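Local atomic coordinates of cytochrome P450 (Bacillus megaterium, PDB entry 5L92), a protein that binds heme and steroids such as corticosterone, and oxidises steroids as a cytochrome P450 monooxygenase. Residues A[273-285]-A[330-344]. Sequence-based numbering, arbitrary orientation.
With HEM (protoporphyrin IX containing Fe), chain C.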
loop_
_atom_site.group_PDB
_atom_site.type_symbol
_atom_site.label_atom_id
_atom_site.label_comp_id
_atom_site.label_asym_id
_atom_site.label_seq_id
_atom_site.Cartn_x
_atom_site.Cartn_y
_atom_site.Cartn_z
ATOM N N GLU A 273 6.800 6.475 -23.543
ATOM C CA GLU A 273 6.342 5.101 -23.408
ATOM C C GLU A 273 7.021 4.347 -22.259
ATOM O O GLU A 273 6.559 3.255 -21.903
ATOM C CB GLU A 273 6.547 4.356 -24.744
ATOM C CG GLU A 273 7.985 3.957 -25.077
ATOM C CD GLU A 273 8.863 5.089 -25.658
ATOM O OE1 GLU A 273 8.420 6.259 -25.792
ATOM O OE2 GLU A 273 10.041 4.778 -25.974
ATOM N N LEU A 274 8.102 4.870 -21.675
ATOM C CA LEU A 274 8.723 4.178 -20.546
ATOM C C LEU A 274 8.023 4.427 -19.208
ATOM O O LEU A 274 8.483 3.875 -18.200
ATOM C CB LEU A 274 10.186 4.576 -20.401
ATOM C CG LEU A 274 11.144 4.086 -21.505
ATOM C CD1 LEU A 274 12.554 4.479 -21.178
ATOM C CD2 LEU A 274 11.086 2.592 -21.734
ATOM N N LEU A 275 6.952 5.243 -19.162
ATOM C CA LEU A 275 6.344 5.582 -17.878
ATOM C C LEU A 275 5.863 4.333 -17.146
ATOM O O LEU A 275 6.285 4.143 -15.996
ATOM C CB LEU A 275 5.224 6.616 -18.046
ATOM C CG LEU A 275 4.537 7.022 -16.721
ATOM C CD1 LEU A 275 5.521 7.460 -15.630
ATOM C CD2 LEU A 275 3.541 8.117 -16.935
ATOM N N PRO A 276 5.088 3.410 -17.758
ATOM C CA PRO A 276 4.718 2.167 -17.037
ATOM C C PRO A 276 5.897 1.378 -16.485
ATOM O O PRO A 276 5.843 0.941 -15.337
ATOM C CB PRO A 276 3.943 1.349 -18.091
ATOM C CG PRO A 276 3.428 2.341 -19.055
ATOM C CD PRO A 276 4.428 3.494 -19.080
ATOM N N SER A 277 6.960 1.183 -17.268
ATOM C CA SER A 277 8.133 0.453 -16.795
ATOM C C SER A 277 8.815 1.188 -15.651
ATOM O O SER A 277 9.325 0.563 -14.711
ATOM C CB SER A 277 9.110 0.247 -17.965
ATOM O OG SER A 277 10.270 -0.464 -17.569
ATOM N N GLY A 278 8.837 2.510 -15.718
ATOM C CA GLY A 278 9.403 3.303 -14.635
ATOM C C GLY A 278 8.598 3.174 -13.353
ATOM O O GLY A 278 9.162 3.136 -12.259
ATOM N N ILE A 279 7.279 3.040 -13.474
ATOM C CA ILE A 279 6.456 2.890 -12.291
ATOM C C ILE A 279 6.705 1.530 -11.674
ATOM O O ILE A 279 6.688 1.395 -10.457
ATOM C CB ILE A 279 4.971 3.127 -12.642
ATOM C CG1 ILE A 279 4.714 4.611 -12.882
ATOM C CG2 ILE A 279 4.013 2.600 -11.551
ATOM C CD1 ILE A 279 3.347 4.913 -13.548
ATOM N N GLU A 280 6.937 0.502 -12.496
ATOM C CA GLU A 280 7.276 -0.807 -11.965
ATOM C C GLU A 280 8.619 -0.782 -11.248
ATOM O O GLU A 280 8.817 -1.522 -10.271
ATOM C CB GLU A 280 7.291 -1.849 -13.083
ATOM C CG GLU A 280 5.936 -2.054 -13.792
ATOM C CD GLU A 280 4.791 -2.445 -12.827
ATOM O OE1 GLU A 280 4.879 -3.472 -12.126
ATOM O OE2 GLU A 280 3.796 -1.721 -12.787
ATOM N N GLU A 281 9.544 0.061 -11.711
ATOM C CA GLU A 281 10.836 0.159 -11.061
ATOM C C GLU A 281 10.772 1.032 -9.808
ATOM O O GLU A 281 11.584 0.836 -8.921
ATOM C CB GLU A 281 11.888 0.618 -12.099
ATOM C CG GLU A 281 13.285 0.999 -11.609
ATOM C CD GLU A 281 14.062 -0.193 -11.175
ATOM O OE1 GLU A 281 13.424 -1.229 -10.951
ATOM O OE2 GLU A 281 15.291 -0.124 -11.102
ATOM N N VAL A 282 9.791 1.915 -9.645
ATOM C CA VAL A 282 9.559 2.465 -8.306
ATOM C C VAL A 282 8.974 1.401 -7.375
ATOM O O VAL A 282 9.418 1.253 -6.230
ATOM C CB VAL A 282 8.665 3.706 -8.361
ATOM C CG1 VAL A 282 8.511 4.280 -6.967
ATOM C CG2 VAL A 282 9.257 4.756 -9.304
ATOM N N LEU A 283 7.980 0.634 -7.848
ATOM C CA LEU A 283 7.441 -0.442 -7.019
ATOM C C LEU A 283 8.537 -1.360 -6.489
ATOM O O LEU A 283 8.394 -1.951 -5.411
ATOM C CB LEU A 283 6.436 -1.280 -7.816
ATOM C CG LEU A 283 5.121 -0.536 -8.021
ATOM C CD1 LEU A 283 4.311 -1.148 -9.161
ATOM C CD2 LEU A 283 4.305 -0.527 -6.704
ATOM N N ARG A 284 9.612 -1.521 -7.239
ATOM C CA ARG A 284 10.743 -2.349 -6.803
ATOM C C ARG A 284 11.664 -1.581 -5.855
ATOM O O ARG A 284 12.073 -2.102 -4.808
ATOM C CB ARG A 284 11.547 -2.821 -8.037
ATOM C CG ARG A 284 12.555 -3.930 -7.718
ATOM C CD ARG A 284 13.736 -4.088 -8.733
ATOM N NE ARG A 284 14.555 -2.881 -8.946
ATOM C CZ ARG A 284 15.749 -2.652 -8.399
ATOM N NH1 ARG A 284 16.315 -3.519 -7.577
ATOM N NH2 ARG A 284 16.387 -1.532 -8.665
ATOM N N TYR A 285 12.009 -0.341 -6.225
ATOM C CA TYR A 285 13.101 0.425 -5.628
ATOM C C TYR A 285 12.676 1.175 -4.369
ATOM O O TYR A 285 13.453 1.265 -3.416
ATOM C CB TYR A 285 13.660 1.403 -6.681
ATOM C CG TYR A 285 15.017 1.987 -6.361
ATOM C CD1 TYR A 285 16.191 1.255 -6.553
ATOM C CD2 TYR A 285 15.125 3.268 -5.882
ATOM C CE1 TYR A 285 17.431 1.822 -6.261
ATOM C CE2 TYR A 285 16.328 3.834 -5.613
ATOM C CZ TYR A 285 17.480 3.121 -5.791
ATOM O OH TYR A 285 18.659 3.728 -5.484
ATOM N N PRO A 330 21.194 -4.371 -8.597
ATOM C CA PRO A 330 20.044 -4.114 -7.754
ATOM C C PRO A 330 19.904 -2.776 -7.117
ATOM O O PRO A 330 18.812 -2.338 -6.952
ATOM C CB PRO A 330 20.166 -5.193 -6.697
ATOM C CG PRO A 330 21.545 -5.611 -6.720
ATOM C CD PRO A 330 22.017 -5.449 -8.082
ATOM N N GLU A 331 21.005 -2.152 -6.762
ATOM C CA GLU A 331 20.940 -0.883 -6.101
ATOM C C GLU A 331 20.798 0.300 -7.079
ATOM O O GLU A 331 20.820 1.423 -6.689
ATOM C CB GLU A 331 22.091 -0.735 -5.099
ATOM C CG GLU A 331 22.357 -1.910 -4.125
ATOM C CD GLU A 331 21.231 -2.292 -3.091
ATOM O OE1 GLU A 331 20.751 -1.488 -2.333
ATOM O OE2 GLU A 331 20.870 -3.461 -2.954
ATOM N N VAL A 332 20.615 0.007 -8.354
ATOM C CA VAL A 332 20.442 1.009 -9.363
ATOM C C VAL A 332 19.050 1.113 -9.927
ATOM O O VAL A 332 18.505 0.183 -10.427
ATOM C CB VAL A 332 21.428 0.802 -10.527
ATOM C CG1 VAL A 332 21.263 1.851 -11.573
ATOM C CG2 VAL A 332 22.837 0.852 -10.021
ATOM N N PHE A 333 18.521 2.304 -9.830
ATOM C CA PHE A 333 17.235 2.650 -10.392
ATOM C C PHE A 333 17.339 2.724 -11.921
ATOM O O PHE A 333 18.028 3.519 -12.456
ATOM C CB PHE A 333 16.749 3.956 -9.815
ATOM C CG PHE A 333 15.397 4.350 -10.247
ATOM C CD1 PHE A 333 14.288 3.790 -9.698
ATOM C CD2 PHE A 333 15.232 5.310 -11.188
ATOM C CE1 PHE A 333 13.052 4.176 -10.086
ATOM C CE2 PHE A 333 13.997 5.696 -11.590
ATOM C CZ PHE A 333 12.906 5.133 -11.038
ATOM N N LYS A 334 16.625 1.868 -12.606
ATOM C CA LYS A 334 16.667 1.824 -14.072
ATOM C C LYS A 334 15.244 1.913 -14.615
ATOM O O LYS A 334 14.483 0.943 -14.506
ATOM C CB LYS A 334 17.326 0.534 -14.562
ATOM C CG LYS A 334 18.776 0.333 -14.152
ATOM C CD LYS A 334 19.360 -0.958 -14.782
ATOM C CE LYS A 334 20.742 -1.326 -14.258
ATOM N NZ LYS A 334 21.000 -2.797 -14.440
ATOM N N ILE A 335 14.868 3.051 -15.213
ATOM C CA ILE A 335 13.462 3.179 -15.607
ATOM C C ILE A 335 13.057 2.130 -16.625
ATOM O O ILE A 335 11.863 1.942 -16.849
ATOM C CB ILE A 335 13.071 4.549 -16.200
ATOM C CG1 ILE A 335 13.893 4.897 -17.458
ATOM C CG2 ILE A 335 13.061 5.665 -15.156
ATOM C CD1 ILE A 335 13.330 6.164 -18.188
ATOM N N ASP A 336 14.012 1.486 -17.305
ATOM C CA ASP A 336 13.696 0.506 -18.337
ATOM C C ASP A 336 13.929 -0.915 -17.861
ATOM O O ASP A 336 13.948 -1.832 -18.687
ATOM C CB ASP A 336 14.505 0.781 -19.624
ATOM C CG ASP A 336 16.034 0.770 -19.404
ATOM O OD1 ASP A 336 16.526 0.990 -18.279
ATOM O OD2 ASP A 336 16.755 0.561 -20.398
ATOM N N ARG A 337 14.061 -1.120 -16.539
ATOM C CA ARG A 337 14.493 -2.400 -15.989
ATOM C C ARG A 337 13.664 -3.567 -16.500
ATOM O O ARG A 337 12.428 -3.567 -16.411
ATOM C CB ARG A 337 14.451 -2.381 -14.454
ATOM C CG ARG A 337 14.913 -3.698 -13.870
ATOM C CD ARG A 337 15.100 -3.677 -12.370
ATOM N NE ARG A 337 16.181 -2.800 -11.935
ATOM C CZ ARG A 337 17.431 -3.198 -11.756
ATOM N NH1 ARG A 337 17.778 -4.468 -11.986
ATOM N NH2 ARG A 337 18.332 -2.322 -11.340
ATOM N N LYS A 338 14.369 -4.586 -16.994
ATOM C CA LYS A 338 13.784 -5.826 -17.531
ATOM C C LYS A 338 14.764 -6.959 -17.279
ATOM O O LYS A 338 15.956 -6.834 -17.574
ATOM C CB LYS A 338 13.489 -5.759 -19.033
ATOM C CG LYS A 338 12.237 -5.007 -19.402
ATOM C CD LYS A 338 11.931 -5.074 -20.924
ATOM C CE LYS A 338 11.590 -6.508 -21.391
ATOM N NZ LYS A 338 10.875 -6.561 -22.713
ATOM N N PRO A 339 14.290 -8.059 -16.685
ATOM C CA PRO A 339 12.949 -8.278 -16.141
ATOM C C PRO A 339 12.759 -7.493 -14.829
ATOM O O PRO A 339 13.683 -6.875 -14.350
ATOM C CB PRO A 339 12.920 -9.792 -15.908
ATOM C CG PRO A 339 14.335 -10.102 -15.527
ATOM C CD PRO A 339 15.199 -9.174 -16.373
ATOM N N ASN A 340 11.553 -7.514 -14.263
ATOM C CA ASN A 340 11.320 -6.840 -12.992
ATOM C C ASN A 340 10.175 -7.588 -12.299
ATOM O O ASN A 340 9.014 -7.163 -12.283
ATOM C CB ASN A 340 11.009 -5.357 -13.206
ATOM C CG ASN A 340 10.871 -4.569 -11.881
ATOM O OD1 ASN A 340 10.962 -5.121 -10.784
ATOM N ND2 ASN A 340 10.658 -3.284 -12.001
ATOM N N VAL A 341 10.510 -8.730 -11.724
ATOM C CA VAL A 341 9.490 -9.598 -11.165
ATOM C C VAL A 341 9.405 -9.282 -9.686
ATOM O O VAL A 341 9.740 -10.100 -8.837
ATOM C CB VAL A 341 9.766 -11.085 -11.434
ATOM C CG1 VAL A 341 8.546 -11.912 -10.960
ATOM C CG2 VAL A 341 9.970 -11.331 -12.977
ATOM N N HIS A 342 8.987 -8.068 -9.378
ATOM C CA HIS A 342 8.943 -7.667 -7.997
ATOM C C HIS A 342 7.667 -8.204 -7.345
ATOM O O HIS A 342 6.766 -8.731 -7.997
ATOM C CB HIS A 342 9.013 -6.165 -7.911
ATOM C CG HIS A 342 7.841 -5.523 -8.554
ATOM N ND1 HIS A 342 6.594 -5.502 -7.962
ATOM C CD2 HIS A 342 7.688 -4.988 -9.786
ATOM C CE1 HIS A 342 5.738 -4.919 -8.778
ATOM N NE2 HIS A 342 6.377 -4.594 -9.890
ATOM N N MET A 343 7.628 -8.094 -6.026
ATOM C CA MET A 343 6.517 -8.564 -5.215
ATOM C C MET A 343 5.891 -7.408 -4.441
ATOM O O MET A 343 5.437 -7.587 -3.319
ATOM C CB MET A 343 7.007 -9.670 -4.262
ATOM C CG MET A 343 7.356 -10.956 -5.013
ATOM S SD MET A 343 7.871 -12.390 -4.044
ATOM C CE MET A 343 9.561 -11.919 -3.658
ATOM N N ALA A 344 5.882 -6.213 -5.019
ATOM C CA ALA A 344 5.422 -5.058 -4.275
ATOM C C ALA A 344 3.928 -5.154 -3.983
ATOM O O ALA A 344 3.448 -4.493 -3.068
ATOM C CB ALA A 344 5.769 -3.774 -5.033
HETATM C CHA HEM C . -3.385 -6.748 -0.608
HETATM C CHB HEM C . 0.161 -3.566 -1.715
HETATM C CHC HEM C . -3.043 -0.507 -3.579
HETATM C CHD HEM C . -6.557 -3.452 -2.021
HETATM C C1A HEM C . -2.143 -6.155 -0.800
HETATM C C2A HEM C . -0.869 -6.780 -0.518
HETATM C C3A HEM C . 0.100 -5.900 -0.810
HETATM C C4A HEM C . -0.518 -4.696 -1.314
HETATM C CMA HEM C . 1.617 -6.135 -0.663
HETATM C CAA HEM C . -0.662 -8.212 0.049
HETATM C CBA HEM C . -1.139 -8.342 1.496
HETATM C CGA HEM C . -0.640 -9.605 2.147
HETATM O O1A HEM C . -0.210 -10.537 1.456
HETATM O O2A HEM C . -0.644 -9.700 3.386
HETATM C C1B HEM C . -0.360 -2.470 -2.359
HETATM C C2B HEM C . 0.373 -1.392 -3.010
HETATM C C3B HEM C . -0.543 -0.544 -3.508
HETATM C C4B HEM C . -1.858 -1.058 -3.180
HETATM C CMB HEM C . 1.908 -1.309 -3.118
HETATM C CAB HEM C . -0.363 0.746 -4.336
HETATM C CBB HEM C . 0.735 1.000 -5.065
HETATM C C1C HEM C . -4.283 -1.044 -3.322
HETATM C C2C HEM C . -5.547 -0.419 -3.605
HETATM C C3C HEM C . -6.501 -1.234 -3.194
HETATM C C4C HEM C . -5.898 -2.389 -2.587
HETATM C CMC HEM C . -5.784 0.937 -4.320
HETATM C CAC HEM C . -7.987 -0.877 -3.318
HETATM C CBC HEM C . -8.812 -1.673 -3.992
HETATM C C1D HEM C . -6.021 -4.594 -1.500
HETATM C C2D HEM C . -6.789 -5.688 -0.941
HETATM C C3D HEM C . -5.919 -6.628 -0.545
HETATM C C4D HEM C . -4.581 -6.124 -0.837
HETATM C CMD HEM C . -8.339 -5.673 -0.852
HETATM C CAD HEM C . -6.208 -7.999 0.115
HETATM C CBD HEM C . -6.280 -9.118 -0.943
HETATM C CGD HEM C . -6.412 -10.510 -0.356
HETATM O O1D HEM C . -6.864 -11.435 -1.068
HETATM O O2D HEM C . -6.048 -10.747 0.824
HETATM N NA HEM C . -1.917 -4.878 -1.294
HETATM N NB HEM C . -1.709 -2.213 -2.471
HETATM N NC HEM C . -4.537 -2.247 -2.687
HETATM N ND HEM C . -4.688 -4.887 -1.385
HETATM FE FE HEM C . -3.239 -3.572 -2.054
HETATM O O HOH W 1 10.539 -1.962 -14.870
HETATM O O HOH W 2 19.904 4.359 -8.560
#
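At Gly278 the helix 275-285 comes within 4.2 Å, CA to CA, of Ile335, where a type I beta turn from Lys334 to Arg337 folds the irregular chain 330-344 against it. Ser277 OG hydrogen-bonds to Ile335 O, and Leu274 CD1 meets Ile335 CD1 at 3.5 Å. The centre illustrates how P450s tie the K helix to the meander: Glu281 and Arg284, the ExxR pair, join Arg337 in the ERR triad. Arg284 grips the Glu281 carboxylate side-on, NE to OE1 at 2.8 Å and NH2 to OE2, while Arg337 NE reaches the syn side of OE2 at 2.9 Å. Lys334 N approaches OE2 on the anti side at 2.8 Å, both donors tilted from the carboxylate plane. OE2 thus takes three donors, and with OE1 held by Arg284 NE the carboxylate is fixed in rotation. Bent at chi3 (57°), Arg284 also turns both terminal nitrogens end-on to Pro330 O; Arg337 CZ lies over one face of its guanidinium, toward the rim, planes 43° apart, a closeness the shared carboxylate probably favours. A leucine in place of Arg284 would probably leave Glu281 OE1 without its salt-bridge mate and Pro330 O without these donors, the carboxylate held through OE2 alone and less firmly set against turning. Before the turn, Phe333 puts its ring edge to the face of Tyr285, planes at 65°; after it, His342 NE2 bonds Glu280 OE1 (2.9 Å), which Arg359 also holds. Leu283 CB lies over the imidazole, and Ala344 O comes 3.4 Å from heme CMA. Helices 247-260 and 262-270 pack around Phe333, while helix 355-372 covers Ile279.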